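Putative uncharacterized protein (Streptococcus suis, PDB 4XZ7) is a transglutaminase, probably secreted, that probably joins glutamine side chains to amines and acts as an antiphagocytic virulence factor. Local coordinates at residues Ile91-Asn94 with Glu95-His99; Ser204-Ala207 with Met208-Ser211. One frame throughout, in Å; residues are numbered along the deposited sequence.

How the contacts relate
Contact 1 and contact 2 both lie at helix ends, but at opposite kinds of end and on opposite sides of the chain's centre, with their own centres about 70 Å apart. Contact 1 (91-99) starts helix 95-101, beside the mixed sheet that includes strands 90-91 and 121-124; it is partly buried, and side-chain acceptors there take backbone N-H groups. Contact 2 (204-211) finishes helix 188-205 and leads toward helix 213-227, within the transglutaminase-like region of the chain. It lies at the surface, where a backbone carbonyl is the main acceptor and a long salt bridge is added outside. The two contacts share no helix or strand.

Contact 1 of 2, residues Ile91-Asn94 with Glu95-His99; sequences IAHN and EEDYH
Asn-94 is the N-cap of helix 95-101, and its side-chain OD1 accepts the backbone N-H of Asp-97 at 3.0 Å from OD1 to N. The bond is fairly straight (159° at the hydrogen), with the donor tilted moderately from the amide's carbonyl plane. Asparagine suits the place because its short side chain can turn back over the first turn: CG lies between the backbone N and the carbonyl carbon (chi1 52°), which carries OD1 round to the N-H. The same OD1 also rests 3.2 Å from Asp-97 CB. The backbone O of Asn-94 meanwhile takes Tyr-98 N at 3.1 Å, the first i to i+4 bond of the helix.

Asp-97 in turn reaches one residue further back. Asp-97 OD2 accepts His-93 N at 3.1 Å through the anti lone pair, so this capping region is tied from both sides: asparagine to the helix, and aspartate to the residue ahead of the cap. A carboxylate in the first turn would also interact favourably with the helix dipole. That OD2 lies over one face of the His-93 imidazole, displaced toward the rim, with ring and carboxylate planes 27° apart.

Beside the polar bonds, Ala-92 CB packs against Tyr-98 CB at 3.8 Å; the small methyl lets loop and helix come close. Tyr-98 is buried, its side chain touching Phe-126 and Ile-128 and its OH hydrogen-bonded to His-161, while the backbone of Ala-92 hydrogen-bonds to that of His-123 in strand 121-124.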
loop_
_atom_site.group_PDB
_atom_site.type_symbol
_atom_site.label_atom_id
_atom_site.label_comp_id
_atom_site.label_asym_id
_atom_site.label_seq_id
_atom_site.Cartn_x
_atom_site.Cartn_y
_atom_site.Cartn_z
ATOM N N ILE B 91 20.633 -19.887 -13.018
ATOM C CA ILE B 91 22.042 -19.936 -13.350
ATOM C C ILE B 91 22.221 -20.408 -14.790
ATOM O O ILE B 91 21.820 -21.513 -15.124
ATOM C CB ILE B 91 22.797 -20.870 -12.415
ATOM C CG1 ILE B 91 22.761 -20.314 -10.985
ATOM C CG2 ILE B 91 24.234 -21.079 -12.938
ATOM C CD1 ILE B 91 23.539 -21.128 -9.998
ATOM N N ALA B 92 22.808 -19.567 -15.636
ATOM C CA ALA B 92 23.035 -19.944 -17.026
ATOM C C ALA B 92 24.145 -20.973 -17.110
ATOM O O ALA B 92 25.221 -20.789 -16.544
ATOM C CB ALA B 92 23.379 -18.729 -17.874
ATOM N N HIS B 93 23.882 -22.050 -17.840
ATOM C CA HIS B 93 24.807 -23.169 -17.913
ATOM C C HIS B 93 25.976 -22.845 -18.819
ATOM O O HIS B 93 27.120 -23.137 -18.487
ATOM C CB HIS B 93 24.073 -24.417 -18.393
ATOM C CG HIS B 93 22.879 -24.757 -17.560
ATOM N ND1 HIS B 93 22.821 -24.498 -16.206
ATOM C CD2 HIS B 93 21.689 -25.318 -17.886
ATOM C CE1 HIS B 93 21.653 -24.893 -15.734
ATOM N NE2 HIS B 93 20.947 -25.396 -16.732
ATOM N N ASN B 94 25.672 -22.231 -19.960
ATOM C CA ASN B 94 26.676 -21.786 -20.914
ATOM C C ASN B 94 26.208 -20.500 -21.598
ATOM O O ASN B 94 25.130 -19.991 -21.294
ATOM C CB ASN B 94 26.976 -22.886 -21.958
ATOM C CG ASN B 94 25.727 -23.422 -22.629
ATOM O OD1 ASN B 94 24.669 -22.787 -22.631
ATOM N ND2 ASN B 94 25.848 -24.614 -23.214
ATOM N N GLU B 95 27.018 -19.976 -22.510
ATOM C CA GLU B 95 26.679 -18.736 -23.206
ATOM C C GLU B 95 25.366 -18.852 -23.982
ATOM O O GLU B 95 24.524 -17.962 -23.931
ATOM C CB GLU B 95 27.803 -18.338 -24.159
ATOM C CG GLU B 95 29.104 -17.924 -23.470
ATOM C CD GLU B 95 29.938 -19.103 -22.989
ATOM O OE1 GLU B 95 29.456 -20.263 -23.049
ATOM O OE2 GLU B 95 31.082 -18.864 -22.554
ATOM N N GLU B 96 25.205 -19.950 -24.706
ATOM C CA GLU B 96 24.033 -20.140 -25.542
ATOM C C GLU B 96 22.764 -20.049 -24.709
ATOM O O GLU B 96 21.803 -19.385 -25.097
ATOM C CB GLU B 96 24.094 -21.487 -26.267
ATOM C CG GLU B 96 22.735 -21.950 -26.770
ATOM C CD GLU B 96 22.750 -23.359 -27.349
ATOM O OE1 GLU B 96 23.846 -23.947 -27.501
ATOM O OE2 GLU B 96 21.655 -23.878 -27.655
ATOM N N ASP B 97 22.780 -20.720 -23.560
ATOM C CA ASP B 97 21.670 -20.693 -22.615
ATOM C C ASP B 97 21.397 -19.260 -22.146
ATOM O O ASP B 97 20.245 -18.810 -22.089
ATOM C CB ASP B 97 21.984 -21.606 -21.423
ATOM C CG ASP B 97 20.849 -21.683 -20.414
ATOM O OD1 ASP B 97 19.666 -21.662 -20.827
ATOM O OD2 ASP B 97 21.146 -21.780 -19.200
ATOM N N TYR B 98 22.461 -18.540 -21.811
ATOM C CA TYR B 98 22.309 -17.178 -21.319
ATOM C C TYR B 98 21.623 -16.321 -22.371
ATOM O O TYR B 98 20.701 -15.560 -22.067
ATOM C CB TYR B 98 23.664 -16.579 -20.945
ATOM C CG TYR B 98 23.624 -15.086 -20.714
ATOM C CD1 TYR B 98 23.126 -14.561 -19.533
ATOM C CD2 TYR B 98 24.100 -14.200 -21.676
ATOM C CE1 TYR B 98 23.098 -13.191 -19.317
ATOM C CE2 TYR B 98 24.071 -12.841 -21.476
ATOM C CZ TYR B 98 23.567 -12.340 -20.297
ATOM O OH TYR B 98 23.536 -10.981 -20.101
ATOM N N HIS B 99 22.049 -16.474 -23.621
ATOM C CA HIS B 99 21.511 -15.618 -24.668
ATOM C C HIS B 99 20.082 -16.020 -25.014
ATOM O O HIS B 99 19.251 -15.164 -25.314
ATOM C CB HIS B 99 22.435 -15.622 -25.887
ATOM C CG HIS B 99 23.744 -14.940 -25.624
ATOM N ND1 HIS B 99 24.917 -15.632 -25.401
ATOM C CD2 HIS B 99 24.052 -13.627 -25.489
ATOM C CE1 HIS B 99 25.895 -14.774 -25.170
ATOM N NE2 HIS B 99 25.397 -13.551 -25.216
#

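Contact 2 of 2, residues Ser204-Ala207 with Met208-Ser211; sequences SSEA and MKQS
Glu-206 O is held by two donors, Lys-209 N and Gln-210 NE2, which come from opposite faces of its carbonyl plane, each at 3.0 Å from that O. Gln-210 suits its place because its chain, bent at chi2 (-60°), folds the amide back to the carbonyl. The bond is nearly straight, 171° at the hydrogen, and O lies almost in the amide plane.

This is the tight side. Glu-206 has positive phi and ends helix 188-205 in a Schellman motif; Ser-205 OG, in an ST turn, accepts Ala-207 N at 3.0 Å. Buried Ala-207 sits in the short 3-10 turn that follows, its O taking Gln-210 N at 3.1 Å, and its small apolar methyl makes no polar demand. Gln-210 also touches Asp-215 of helix 213-227.

The solvent side is looser. There the extended chains of Glu-206 and Lys-209 run out at a slant to each other and meet in a long salt bridge, OE2 to NZ at 3.3 Å; long, flexible charged chains suit an exposed position, where water can reach their ends. The two donors on Glu-206 O, with the Ala-207 O to Gln-210 N bond, probably do most to hold the turn's shape, whereas the exposed ion pair probably adds little.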
loop_
_atom_site.group_PDB
_atom_site.type_symbol
_atom_site.label_atom_id
_atom_site.label_comp_id
_atom_site.label_asym_id
_atom_site.label_seq_id
_atom_site.Cartn_x
_atom_site.Cartn_y
_atom_site.Cartn_z
ATOM N N SER B 204 3.504 3.227 34.591
ATOM C CA SER B 204 4.495 4.297 34.552
ATOM C C SER B 204 3.873 5.635 34.944
ATOM O O SER B 204 4.509 6.451 35.611
ATOM C CB SER B 204 5.136 4.379 33.180
ATOM O OG SER B 204 5.821 3.180 32.890
ATOM N N SER B 205 2.613 5.833 34.574
ATOM C CA SER B 205 1.902 7.059 34.914
ATOM C C SER B 205 1.644 7.204 36.418
ATOM O O SER B 205 1.371 8.305 36.887
ATOM C CB SER B 205 0.566 7.118 34.182
ATOM O OG SER B 205 -0.438 6.398 34.882
ATOM N N GLU B 206 1.690 6.086 37.144
ATOM C CA GLU B 206 1.364 6.022 38.572
ATOM C C GLU B 206 -0.087 6.421 38.856
ATOM O O GLU B 206 -0.410 6.895 39.944
ATOM C CB GLU B 206 2.322 6.898 39.384
ATOM C CG GLU B 206 3.792 6.540 39.178
ATOM C CD GLU B 206 4.728 7.350 40.059
ATOM O OE1 GLU B 206 4.311 8.417 40.551
ATOM O OE2 GLU B 206 5.881 6.914 40.266
ATOM N N ALA B 207 -0.964 6.206 37.880
ATOM C CA ALA B 207 -2.370 6.568 38.030
ATOM C C ALA B 207 -3.029 5.840 39.200
ATOM O O ALA B 207 -3.873 6.403 39.888
ATOM C CB ALA B 207 -3.131 6.288 36.746
ATOM N N MET B 208 -2.643 4.587 39.426
ATOM C CA MET B 208 -3.260 3.793 40.486
ATOM C C MET B 208 -2.875 4.323 41.861
ATOM O O MET B 208 -3.567 4.069 42.837
ATOM C CB MET B 208 -2.874 2.317 40.351
ATOM C CG MET B 208 -3.671 1.561 39.292
ATOM S SD MET B 208 -5.454 1.530 39.611
ATOM C CE MET B 208 -5.596 0.133 40.727
ATOM N N LYS B 209 -1.779 5.076 41.929
ATOM C CA LYS B 209 -1.315 5.665 43.188
ATOM C C LYS B 209 -2.105 6.915 43.572
ATOM O O LYS B 209 -1.956 7.430 44.676
ATOM C CB LYS B 209 0.171 6.022 43.102
ATOM C CG LYS B 209 1.110 4.855 42.897
ATOM C CD LYS B 209 2.560 5.329 43.019
ATOM C CE LYS B 209 3.559 4.269 42.573
ATOM N NZ LYS B 209 4.965 4.773 42.671
ATOM N N GLN B 210 -2.934 7.406 42.657
ATOM C CA GLN B 210 -3.732 8.602 42.916
ATOM C C GLN B 210 -5.000 8.278 43.713
ATOM O O GLN B 210 -5.606 7.222 43.525
ATOM C CB GLN B 210 -4.100 9.279 41.598
ATOM C CG GLN B 210 -2.935 9.399 40.629
ATOM C CD GLN B 210 -1.781 10.201 41.199
ATOM O OE1 GLN B 210 -1.975 11.294 41.747
ATOM N NE2 GLN B 210 -0.567 9.663 41.077
ATOM N N SER B 211 -5.412 9.188 44.592
ATOM C CA SER B 211 -6.575 8.915 45.431
ATOM C C SER B 211 -7.845 8.878 44.593
ATOM O O SER B 211 -8.453 7.814 44.407
ATOM C CB SER B 211 -6.705 9.952 46.554
ATOM O OG SER B 211 -6.899 11.262 46.050
#